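Local coordinates for protein collagen adhesin (Staphylococcus aureus, PDB 2F68) that binds collagen at the bacterial surface, its extracellular domains probably closing around the triple helix in a 'collagen hug', at residues V35-D40 with I52-P57; V180-T185 with E285-S290; T220-E223 with G228-I231. All coordinates share one frame; numbering follows the deposited sequence.

Interaction 1 of 3, residues V35-D40 with I52-P57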
ATOM      1  N   VAL A  35      -4.392  -8.927  10.673  1.00 21.07           N
ATOM      2  CA  VAL A  35      -4.721 -10.339  10.877  1.00 21.15           C
ATOM      3  C   VAL A  35      -3.689 -10.988  11.802  1.00 20.63           C
ATOM      4  O   VAL A  35      -2.482 -10.844  11.592  1.00 21.75           O
ATOM      5  CB  VAL A  35      -4.773 -11.116   9.532  1.00 21.16           C
ATOM      6  CG1 VAL A  35      -5.253 -12.550   9.745  1.00 21.76           C
ATOM      7  CG2 VAL A  35      -5.671 -10.406   8.530  1.00 20.22           C
ATOM      8  N   LYS A  36      -4.172 -11.697  12.820  1.00 21.24           N
ATOM      9  CA  LYS A  36      -3.300 -12.398  13.761  1.00 21.40           C
ATOM     10  C   LYS A  36      -3.614 -13.893  13.803  1.00 21.30           C
ATOM     11  O   LYS A  36      -4.764 -14.291  13.998  1.00 19.56           O
ATOM     12  CB  LYS A  36      -3.406 -11.783  15.160  1.00 21.09           C
ATOM     13  CG  LYS A  36      -2.294 -12.199  16.114  1.00 22.92           C
ATOM     14  CD  LYS A  36      -2.439 -11.521  17.466  1.00 23.63           C
ATOM     15  CE  LYS A  36      -1.317 -11.926  18.408  1.00 30.91           C
ATOM     16  NZ  LYS A  36      -1.440 -11.265  19.736  1.00 30.59           N
ATOM     17  N   MET A  37      -2.577 -14.708  13.617  1.00 20.46           N
ATOM     18  CA  MET A  37      -2.699 -16.163  13.635  1.00 20.88           C
ATOM     19  C   MET A  37      -1.773 -16.742  14.703  1.00 20.44           C
ATOM     20  O   MET A  37      -0.567 -16.497  14.678  1.00 19.62           O
ATOM     21  CB  MET A  37      -2.359 -16.738  12.254  1.00 19.88           C
ATOM     22  CG  MET A  37      -2.613 -18.239  12.079  1.00 19.92           C
ATOM     23  SD  MET A  37      -1.383 -19.322  12.845  1.00 21.44           S
ATOM     24  CE  MET A  37       0.140 -18.731  12.102  1.00 15.04           C
ATOM     25  N   THR A  38      -2.340 -17.511  15.631  1.00 21.28           N
ATOM     26  CA  THR A  38      -1.559 -18.139  16.701  1.00 22.11           C
ATOM     27  C   THR A  38      -1.519 -19.661  16.557  1.00 21.44           C
ATOM     28  O   THR A  38      -2.447 -20.266  16.012  1.00 20.53           O
ATOM     29  CB  THR A  38      -2.091 -17.770  18.106  1.00 23.55           C
ATOM     30  OG1 THR A  38      -3.439 -18.232  18.249  1.00 28.12           O
ATOM     31  CG2 THR A  38      -2.044 -16.262  18.332  1.00 23.66           C
ATOM     32  N   PHE A  39      -0.444 -20.270  17.054  1.00 20.43           N
ATOM     33  CA  PHE A  39      -0.246 -21.717  16.955  1.00 20.49           C
ATOM     34  C   PHE A  39       0.526 -22.294  18.145  1.00 20.00           C
ATOM     35  O   PHE A  39       1.301 -21.587  18.792  1.00 19.21           O
ATOM     36  CB  PHE A  39       0.466 -22.079  15.641  1.00 18.98           C
ATOM     37  CG  PHE A  39       1.854 -21.500  15.513  1.00 22.16           C
ATOM     38  CD1 PHE A  39       2.963 -22.201  15.984  1.00 26.06           C
ATOM     39  CD2 PHE A  39       2.055 -20.261  14.910  1.00 24.16           C
ATOM     40  CE1 PHE A  39       4.245 -21.670  15.869  1.00 22.11           C
ATOM     41  CE2 PHE A  39       3.334 -19.723  14.788  1.00 21.55           C
ATOM     42  CZ  PHE A  39       4.432 -20.431  15.267  1.00 22.52           C
ATOM     43  N   ASP A  40       0.298 -23.577  18.421  1.00 20.40           N
ATOM     44  CA  ASP A  40       1.101 -24.338  19.385  1.00 21.42           C
ATOM     45  C   ASP A  40       1.240 -25.805  18.963  1.00 21.55           C
ATOM     46  O   ASP A  40       0.546 -26.258  18.048  1.00 21.82           O
ATOM     47  CB  ASP A  40       0.547 -24.213  20.816  1.00 21.31           C
ATOM     48  CG  ASP A  40      -0.905 -24.666  20.945  1.00 22.66           C
ATOM     49  OD1 ASP A  40      -1.625 -24.081  21.780  1.00 26.75           O
ATOM     50  OD2 ASP A  40      -1.332 -25.600  20.232  1.00 23.56           O
ATOM     51  N   ILE A  52       2.177 -23.471   7.787  1.00 22.49           N
ATOM     52  CA  ILE A  52       0.856 -22.994   8.188  1.00 20.37           C
ATOM     53  C   ILE A  52       0.375 -21.950   7.179  1.00 20.97           C
ATOM     54  O   ILE A  52       1.055 -20.949   6.940  1.00 20.55           O
ATOM     55  CB  ILE A  52       0.876 -22.392   9.617  1.00 19.46           C
ATOM     56  CG1 ILE A  52       1.222 -23.470  10.651  1.00 21.68           C
ATOM     57  CG2 ILE A  52      -0.463 -21.736   9.944  1.00 20.69           C
ATOM     58  CD1 ILE A  52       1.701 -22.929  11.991  1.00 20.57           C
ATOM     59  N   LYS A  53      -0.794 -22.193   6.593  1.00 21.14           N
ATOM     60  CA  LYS A  53      -1.345 -21.309   5.564  1.00 22.12           C
ATOM     61  C   LYS A  53      -2.511 -20.461   6.064  1.00 21.55           C
ATOM     62  O   LYS A  53      -3.390 -20.950   6.779  1.00 20.64           O
ATOM     63  CB  LYS A  53      -1.778 -22.115   4.336  1.00 22.20           C
ATOM     64  CG  LYS A  53      -0.630 -22.588   3.457  1.00 27.20           C
ATOM     65  CD  LYS A  53      -1.147 -23.293   2.214  1.00 33.49           C
ATOM     66  CE  LYS A  53      -0.013 -23.660   1.273  1.00 38.26           C
ATOM     67  NZ  LYS A  53      -0.506 -24.359   0.054  1.00 42.90           N
ATOM     68  N   VAL A  54      -2.501 -19.186   5.681  1.00 20.47           N
ATOM     69  CA  VAL A  54      -3.601 -18.265   5.963  1.00 20.21           C
ATOM     70  C   VAL A  54      -4.222 -17.831   4.634  1.00 20.65           C
ATOM     71  O   VAL A  54      -3.581 -17.148   3.831  1.00 20.01           O
ATOM     72  CB  VAL A  54      -3.134 -17.030   6.780  1.00 19.35           C
ATOM     73  CG1 VAL A  54      -4.305 -16.102   7.078  1.00 18.73           C
ATOM     74  CG2 VAL A  54      -2.460 -17.460   8.080  1.00 20.06           C
ATOM     75  N   ALA A  55      -5.469 -18.242   4.410  1.00 19.15           N
ATOM     76  CA  ALA A  55      -6.151 -18.015   3.135  1.00 20.37           C
ATOM     77  C   ALA A  55      -7.284 -16.994   3.232  1.00 19.66           C
ATOM     78  O   ALA A  55      -7.915 -16.847   4.281  1.00 18.79           O
ATOM     79  CB  ALA A  55      -6.669 -19.335   2.573  1.00 20.49           C
ATOM     80  N   TRP A  56      -7.529 -16.301   2.121  1.00 20.18           N
ATOM     81  CA  TRP A  56      -8.582 -15.288   2.021  1.00 20.10           C
ATOM     82  C   TRP A  56      -9.067 -15.147   0.571  1.00 20.97           C
ATOM     83  O   TRP A  56      -8.345 -15.526  -0.355  1.00 21.13           O
ATOM     84  CB  TRP A  56      -8.086 -13.937   2.556  1.00 19.73           C
ATOM     85  CG  TRP A  56      -6.750 -13.507   2.020  1.00 18.35           C
ATOM     86  CD1 TRP A  56      -6.464 -13.108   0.745  1.00 17.92           C
ATOM     87  CD2 TRP A  56      -5.520 -13.418   2.751  1.00 19.58           C
ATOM     88  NE1 TRP A  56      -5.134 -12.784   0.635  1.00 20.48           N
ATOM     89  CE2 TRP A  56      -4.531 -12.964   1.851  1.00 19.43           C
ATOM     90  CE3 TRP A  56      -5.159 -13.680   4.080  1.00 20.84           C
ATOM     91  CZ2 TRP A  56      -3.201 -12.766   2.236  1.00 19.80           C
ATOM     92  CZ3 TRP A  56      -3.835 -13.484   4.461  1.00 19.46           C
ATOM     93  CH2 TRP A  56      -2.873 -13.031   3.541  1.00 19.79           C
ATOM     94  N   PRO A  57     -10.291 -14.609   0.368  1.00 21.17           N
ATOM     95  CA  PRO A  57     -10.802 -14.396  -0.992  1.00 20.65           C
ATOM     96  C   PRO A  57      -9.943 -13.425  -1.805  1.00 21.21           C
ATOM     97  O   PRO A  57      -9.597 -12.343  -1.323  1.00 18.45           O
ATOM     98  CB  PRO A  57     -12.202 -13.811  -0.759  1.00 20.96           C
ATOM     99  CG  PRO A  57     -12.174 -13.274   0.629  1.00 20.85           C
ATOM    100  CD  PRO A  57     -11.273 -14.191   1.386  1.00 21.37           C
TER

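Interaction 2 of 3, residues V180-T185 with E285-S290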
ATOM      1  N   VAL A 180      -9.160  28.376 -16.052  1.00 24.53           N
ATOM      2  CA  VAL A 180      -8.262  29.029 -15.103  1.00 23.85           C
ATOM      3  C   VAL A 180      -7.780  30.387 -15.635  1.00 24.45           C
ATOM      4  O   VAL A 180      -7.471  30.528 -16.822  1.00 23.31           O
ATOM      5  CB  VAL A 180      -7.085  28.087 -14.689  1.00 23.91           C
ATOM      6  CG1 VAL A 180      -6.042  27.949 -15.800  1.00 22.63           C
ATOM      7  CG2 VAL A 180      -6.447  28.549 -13.388  1.00 29.97           C
ATOM      8  N   SER A 181      -7.742  31.381 -14.750  1.00 22.98           N
ATOM      9  CA  SER A 181      -7.391  32.753 -15.123  1.00 23.14           C
ATOM     10  C   SER A 181      -5.887  33.027 -15.085  1.00 23.15           C
ATOM     11  O   SER A 181      -5.410  33.983 -15.703  1.00 22.00           O
ATOM     12  CB  SER A 181      -8.136  33.757 -14.237  1.00 23.14           C
ATOM     13  OG  SER A 181      -7.830  33.556 -12.867  1.00 24.11           O
ATOM     14  N   LYS A 182      -5.150  32.190 -14.358  1.00 22.84           N
ATOM     15  CA  LYS A 182      -3.698  32.337 -14.220  1.00 24.22           C
ATOM     16  C   LYS A 182      -2.960  31.004 -14.368  1.00 23.20           C
ATOM     17  O   LYS A 182      -3.588  29.948 -14.477  1.00 22.73           O
ATOM     18  CB  LYS A 182      -3.343  33.017 -12.890  1.00 24.64           C
ATOM     19  CG  LYS A 182      -3.879  32.315 -11.640  1.00 25.71           C
ATOM     20  CD  LYS A 182      -3.431  33.008 -10.358  1.00 27.33           C
ATOM     21  CE  LYS A 182      -1.999  32.644  -9.982  1.00 35.18           C
ATOM     22  NZ  LYS A 182      -1.564  33.320  -8.729  1.00 34.52           N
ATOM     23  N   ASP A 183      -1.629  31.064 -14.375  1.00 22.45           N
ATOM     24  CA  ASP A 183      -0.789  29.873 -14.501  1.00 21.97           C
ATOM     25  C   ASP A 183      -0.779  29.048 -13.216  1.00 21.96           C
ATOM     26  O   ASP A 183      -0.605  29.590 -12.121  1.00 21.05           O
ATOM     27  CB  ASP A 183       0.644  30.261 -14.886  1.00 22.04           C
ATOM     28  CG  ASP A 183       0.738  30.878 -16.275  1.00 26.51           C
ATOM     29  OD1 ASP A 183      -0.309  31.085 -16.926  1.00 25.10           O
ATOM     30  OD2 ASP A 183       1.871  31.159 -16.718  1.00 28.49           O
ATOM     31  N   ILE A 184      -0.972  27.739 -13.360  1.00 21.69           N
ATOM     32  CA  ILE A 184      -0.992  26.822 -12.221  1.00 21.56           C
ATOM     33  C   ILE A 184       0.433  26.478 -11.791  1.00 21.56           C
ATOM     34  O   ILE A 184       1.239  26.007 -12.599  1.00 21.31           O
ATOM     35  CB  ILE A 184      -1.784  25.522 -12.530  1.00 21.25           C
ATOM     36  CG1 ILE A 184      -3.143  25.849 -13.163  1.00 18.41           C
ATOM     37  CG2 ILE A 184      -1.963  24.690 -11.259  1.00 23.42           C
ATOM     38  CD1 ILE A 184      -3.788  24.689 -13.906  1.00 20.81           C
ATOM     39  N   THR A 185       0.734  26.723 -10.518  1.00 22.65           N
ATOM     40  CA  THR A 185       2.059  26.457  -9.965  1.00 23.23           C
ATOM     41  C   THR A 185       1.971  25.524  -8.757  1.00 22.15           C
ATOM     42  O   THR A 185       1.302  25.833  -7.768  1.00 22.24           O
ATOM     43  CB  THR A 185       2.788  27.766  -9.572  1.00 24.07           C
ATOM     44  OG1 THR A 185       2.688  28.715 -10.642  1.00 25.50           O
ATOM     45  CG2 THR A 185       4.259  27.502  -9.271  1.00 24.03           C
ATOM     46  N   GLU A 285      -8.685  33.600  -5.345  1.00 29.18           N
ATOM     47  CA  GLU A 285      -7.312  33.231  -5.688  1.00 28.28           C
ATOM     48  C   GLU A 285      -6.631  32.452  -4.564  1.00 27.03           C
ATOM     49  O   GLU A 285      -6.621  32.886  -3.410  1.00 26.19           O
ATOM     50  CB  GLU A 285      -6.491  34.474  -6.050  1.00 28.77           C
ATOM     51  CG  GLU A 285      -5.143  34.171  -6.706  1.00 32.74           C
ATOM     52  CD  GLU A 285      -4.309  35.415  -6.969  1.00 39.61           C
ATOM     53  OE1 GLU A 285      -4.478  36.425  -6.252  1.00 42.05           O
ATOM     54  OE2 GLU A 285      -3.471  35.378  -7.895  1.00 41.16           O
ATOM     55  N   VAL A 286      -6.073  31.299  -4.920  1.00 25.00           N
ATOM     56  CA  VAL A 286      -5.323  30.466  -3.985  1.00 24.53           C
ATOM     57  C   VAL A 286      -3.832  30.775  -4.126  1.00 25.29           C
ATOM     58  O   VAL A 286      -3.254  30.615  -5.205  1.00 24.14           O
ATOM     59  CB  VAL A 286      -5.610  28.957  -4.210  1.00 24.85           C
ATOM     60  CG1 VAL A 286      -4.648  28.087  -3.412  1.00 24.79           C
ATOM     61  CG2 VAL A 286      -7.052  28.629  -3.842  1.00 23.83           C
ATOM     62  N   ASN A 287      -3.225  31.229  -3.032  1.00 26.11           N
ATOM     63  CA  ASN A 287      -1.818  31.626  -3.029  1.00 26.93           C
ATOM     64  C   ASN A 287      -0.988  30.859  -1.999  1.00 26.39           C
ATOM     65  O   ASN A 287      -0.863  31.280  -0.845  1.00 26.36           O
ATOM     66  CB  ASN A 287      -1.686  33.139  -2.812  1.00 29.29           C
ATOM     67  CG  ASN A 287      -2.352  33.953  -3.910  1.00 33.28           C
ATOM     68  OD1 ASN A 287      -2.156  33.699  -5.100  1.00 39.96           O
ATOM     69  ND2 ASN A 287      -3.138  34.947  -3.511  1.00 36.23           N
ATOM     70  N   GLY A 288      -0.432  29.728  -2.428  1.00 25.03           N
ATOM     71  CA  GLY A 288       0.443  28.915  -1.585  1.00 24.44           C
ATOM     72  C   GLY A 288      -0.261  28.173  -0.466  1.00 26.08           C
ATOM     73  O   GLY A 288       0.239  28.125   0.660  1.00 26.57           O
ATOM     74  N   LYS A 289      -1.420  27.593  -0.774  1.00 25.42           N
ATOM     75  CA  LYS A 289      -2.162  26.786   0.191  1.00 25.68           C
ATOM     76  C   LYS A 289      -1.562  25.385   0.266  1.00 24.81           C
ATOM     77  O   LYS A 289      -1.188  24.805  -0.756  1.00 24.57           O
ATOM     78  CB  LYS A 289      -3.645  26.718  -0.184  1.00 25.55           C
ATOM     79  CG  LYS A 289      -4.558  26.209   0.924  1.00 28.65           C
ATOM     80  CD  LYS A 289      -6.012  26.178   0.475  1.00 27.60           C
ATOM     81  CE  LYS A 289      -6.921  25.602   1.552  1.00 28.60           C
ATOM     82  NZ  LYS A 289      -6.711  24.140   1.759  1.00 37.96           N
ATOM     83  N   SER A 290      -1.472  24.851   1.483  1.00 25.28           N
ATOM     84  CA  SER A 290      -0.871  23.540   1.716  1.00 24.00           C
ATOM     85  C   SER A 290      -1.827  22.396   1.396  1.00 24.06           C
ATOM     86  O   SER A 290      -2.991  22.408   1.803  1.00 23.22           O
ATOM     87  CB  SER A 290      -0.385  23.425   3.163  1.00 24.57           C
ATOM     88  OG  SER A 290       0.638  24.365   3.432  1.00 28.90           O
TER

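Interaction 3 of 3, residues T220-E223 with G228-I231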
ATOM      1  N   THR A 220       9.925  15.135 -21.047  1.00 26.89           N
ATOM      2  CA  THR A 220      10.309  15.750 -22.321  1.00 28.48           C
ATOM      3  C   THR A 220       9.123  15.848 -23.286  1.00 27.77           C
ATOM      4  O   THR A 220       8.946  16.868 -23.955  1.00 28.34           O
ATOM      5  CB  THR A 220      11.477  14.984 -22.992  1.00 28.64           C
ATOM      6  OG1 THR A 220      12.470  14.658 -22.011  1.00 29.71           O
ATOM      7  CG2 THR A 220      12.119  15.823 -24.094  1.00 31.87           C
ATOM      8  N   ASP A 221       8.314  14.790 -23.342  1.00 27.62           N
ATOM      9  CA  ASP A 221       7.135  14.751 -24.211  1.00 26.62           C
ATOM     10  C   ASP A 221       6.013  15.667 -23.720  1.00 26.85           C
ATOM     11  O   ASP A 221       5.229  16.177 -24.523  1.00 25.80           O
ATOM     12  CB  ASP A 221       6.615  13.315 -24.361  1.00 26.99           C
ATOM     13  CG  ASP A 221       7.584  12.412 -25.113  1.00 29.13           C
ATOM     14  OD1 ASP A 221       8.288  12.900 -26.024  1.00 32.21           O
ATOM     15  OD2 ASP A 221       7.635  11.206 -24.793  1.00 29.22           O
ATOM     16  N   PHE A 222       5.942  15.865 -22.404  1.00 25.83           N
ATOM     17  CA  PHE A 222       4.951  16.752 -21.794  1.00 24.64           C
ATOM     18  C   PHE A 222       5.276  18.221 -22.067  1.00 25.26           C
ATOM     19  O   PHE A 222       4.386  19.007 -22.398  1.00 26.51           O
ATOM     20  CB  PHE A 222       4.856  16.496 -20.284  1.00 24.02           C
ATOM     21  CG  PHE A 222       3.777  17.291 -19.593  1.00 23.54           C
ATOM     22  CD1 PHE A 222       2.473  16.809 -19.527  1.00 23.65           C
ATOM     23  CD2 PHE A 222       4.067  18.518 -19.001  1.00 24.27           C
ATOM     24  CE1 PHE A 222       1.472  17.539 -18.887  1.00 27.28           C
ATOM     25  CE2 PHE A 222       3.075  19.256 -18.358  1.00 24.98           C
ATOM     26  CZ  PHE A 222       1.775  18.764 -18.302  1.00 23.76           C
ATOM     27  N   GLU A 223       6.551  18.579 -21.929  1.00 27.40           N
ATOM     28  CA  GLU A 223       7.008  19.955 -22.125  1.00 28.33           C
ATOM     29  C   GLU A 223       7.004  20.379 -23.596  1.00 29.90           C
ATOM     30  O   GLU A 223       6.914  21.569 -23.904  1.00 29.39           O
ATOM     31  CB  GLU A 223       8.400  20.154 -21.514  1.00 29.59           C
ATOM     32  CG  GLU A 223       8.421  20.128 -19.987  1.00 26.97           C
ATOM     33  CD  GLU A 223       9.813  20.317 -19.397  1.00 29.14           C
ATOM     34  OE1 GLU A 223      10.751  20.667 -20.145  1.00 33.42           O
ATOM     35  OE2 GLU A 223       9.966  20.117 -18.173  1.00 26.37           O
ATOM     36  N   GLY A 228       5.745  26.053 -22.545  1.00 27.48           N
ATOM     37  CA  GLY A 228       5.610  26.899 -21.363  1.00 28.67           C
ATOM     38  C   GLY A 228       5.584  26.089 -20.079  1.00 28.74           C
ATOM     39  O   GLY A 228       5.926  26.599 -19.010  1.00 28.82           O
ATOM     40  N   SER A 229       5.173  24.825 -20.190  1.00 29.04           N
ATOM     41  CA  SER A 229       5.143  23.908 -19.052  1.00 29.56           C
ATOM     42  C   SER A 229       6.548  23.479 -18.645  1.00 28.72           C
ATOM     43  O   SER A 229       7.432  23.332 -19.493  1.00 27.97           O
ATOM     44  CB  SER A 229       4.297  22.671 -19.369  1.00 29.05           C
ATOM     45  OG  SER A 229       2.937  23.013 -19.560  1.00 37.82           O
ATOM     46  N   LYS A 230       6.743  23.280 -17.343  1.00 28.49           N
ATOM     47  CA  LYS A 230       8.034  22.862 -16.806  1.00 29.34           C
ATOM     48  C   LYS A 230       7.870  22.038 -15.531  1.00 28.39           C
ATOM     49  O   LYS A 230       7.400  22.542 -14.507  1.00 28.33           O
ATOM     50  CB  LYS A 230       8.933  24.083 -16.551  1.00 31.02           C
ATOM     51  CG  LYS A 230      10.381  23.755 -16.185  1.00 36.04           C
ATOM     52  CD  LYS A 230      11.190  23.298 -17.393  1.00 39.40           C
ATOM     53  CE  LYS A 230      12.610  22.931 -16.995  1.00 40.94           C
ATOM     54  NZ  LYS A 230      13.411  22.463 -18.159  1.00 43.66           N
ATOM     55  N   ILE A 231       8.252  20.765 -15.610  1.00 26.43           N
ATOM     56  CA  ILE A 231       8.287  19.890 -14.442  1.00 25.71           C
ATOM     57  C   ILE A 231       9.735  19.789 -13.958  1.00 26.26           C
ATOM     58  O   ILE A 231      10.476  18.878 -14.342  1.00 25.86           O
ATOM     59  CB  ILE A 231       7.692  18.482 -14.732  1.00 25.25           C
ATOM     60  CG1 ILE A 231       6.338  18.599 -15.443  1.00 25.93           C
ATOM     61  CG2 ILE A 231       7.556  17.677 -13.436  1.00 25.03           C
ATOM     62  CD1 ILE A 231       5.848  17.304 -16.074  1.00 26.31           C
TER
HETATM   63  O   HOH W   1       7.383  23.693 -22.211  1.00 27.27           O

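Interaction 1 of 3, residues V35-D40 with I52-P57
Met37, whose backbone is hydrogen-bonded to that of Ala108 on strand 104-116, turns its side chain toward Ile52 and Val54, and no hydrogen bond joins the two segments. Its chain leaves with CG anti to the backbone N (chi1 -173°) and then bends at both following torsions, which folds the methyl group back over Ile52. Met37 CE lies 3.7 Å from Ile52 CG2, with Met37 SD just behind at 3.9 Å from the same Ile52 CG2. Nearer the backbone, Met37 CG rests 4.1 Å from Val54 CG2, the valine branch lying beside its own backbone N. Strands 31-40 and 50-54 are not hydrogen-bonded neighbours. Their short segments run nearly antiparallel, at 157°, with axes 9.6 Å apart, as expected of facing layers in the beta sandwich of an Ig-like domain, and the apolar residues fill the space between. Farther along, the other branch of Ile52 reaches Phe39: Ile52 CD1 sits over one face of the ring, 4.2 Å from the ring centroid and 26° off its normal, with Phe39 CG the nearest ring atom at 3.8 Å from Ile52 CD1. Phe94 meets the same phenylalanine with its ring plane steeply inclined. From the surrounding strands Leu20 packs on Met37, Ile92 on both Met37 and Ile52, and Ile130 on Val54.

Interaction 2 of 3, residues V180-T185 with E285-S290
Lys182 NZ donates to Glu285 OE2 at 2.9 Å, forming the salt bridge that links the two segments at the protein surface. The ammonium comes to the anti side of the carboxylate oxygen, 30° out of the carboxylate plane, and the two side chains cross at about a right angle. A bend at chi3 (-79°) in an otherwise extended lysine chain turns the amine toward the acid and also lays the aliphatic part against it, with Lys182 CD 3.4 Å from Glu285 OE2. The second carboxylate oxygen has a partner within its own segment: Asn287 ND2 gives a weak hydrogen bond to Glu285 OE1, 3.4 Å long though fairly straight (163°). One carboxylate therefore takes a charged donor on one oxygen and an amide donor on the other. The amide oxygen is turned to the lysine as well, but Asn287 OD1 stays 3.7 Å from Lys182 NZ. Neighbouring polar groups look elsewhere: Ser181 OG bonds to Gln279 O, Asp183 OD1 accepts from Gln246 N, and Val180 N pairs with Ser250 OG. These bonds tie the loop before strand 184-190 to its surroundings. In the second segment, just beyond Asn287, the chain turns a corner where Gly288 and Lys289 both face Ala276 on strand 269-278, a G1 beta bulge with the glycine at positive phi, on the surface of the collagen-binding domain.

Interaction 3 of 3, residues T220-E223 with G228-I231
Two differently set chi1 torsions on consecutive helical residues send Phe222 and Glu223 to different groups of 229-231, the ring to the side chains of Ser229 and Ile231, the acid to Ile231 N and Lys230: Phe222 CG lies opposite the backbone N (-175°), while Glu223 CG stands beside the N (-70°) and the chain beyond it is extended. The contact is a tight helix-to-strand connection in the collagen-binding domain, where the chain leaving helix 218-225 turns back so that the start of strand 230-234 packs against it. The phenyl ring goes inward, meeting Ile231 and Ser229 obliquely. Phe222 CD2 is 3.6 Å from Ile231 CD1, and Phe222 CE2 is 3.8 Å from Ser229 CB. Ile203 of strand 194-207 touches both Phe222 and Ile231, so the apolar side of the connection is packed onto the neighbouring sheet. The glutamate takes the polar side. Its oxygen Glu223 OE2 accepts the backbone Ile231 N at 3.2 Å, with an N-H...O angle of 153°; the donor approaches on the anti side and is tilted out of the carboxylate plane. A side chain of the helix thereby grips the backbone of the strand. Lys230, bent at chi2, crosses the acid at a slant, Lys230 CD lying 3.5 Å from Glu223 OE2, and its amine makes a long salt bridge of 3.8 Å between Lys230 NZ and Glu223 OE1. A water sits between the two segments, taking a weak bond from Gly228 N. It can donate to Glu223 O, though acceptors outnumber its protons, and likewise to Ser229 O, 2.7 Å from the water oxygen.

From the N terminus, interaction 1 comes first: 35-40 and 52-57 close a short loop, eleven residues between them, and join facing strands of the Ig-like domain. The chain then passes into the collagen-binding domain, where interaction 2 opens at 180-185 and closes only at 285-290. Interaction 3, a local helix-to-strand closure between 220-223 and 228-231, is nested inside that long loop. Interactions 2 and 3 have centres about 18 Å apart and reach one sheet, through strands 184-190, 286-287, 289-296 and 230-234. Interaction 1 lies on the opposite side of the chain's centre, its own centre about 50 Å from that of interaction 2.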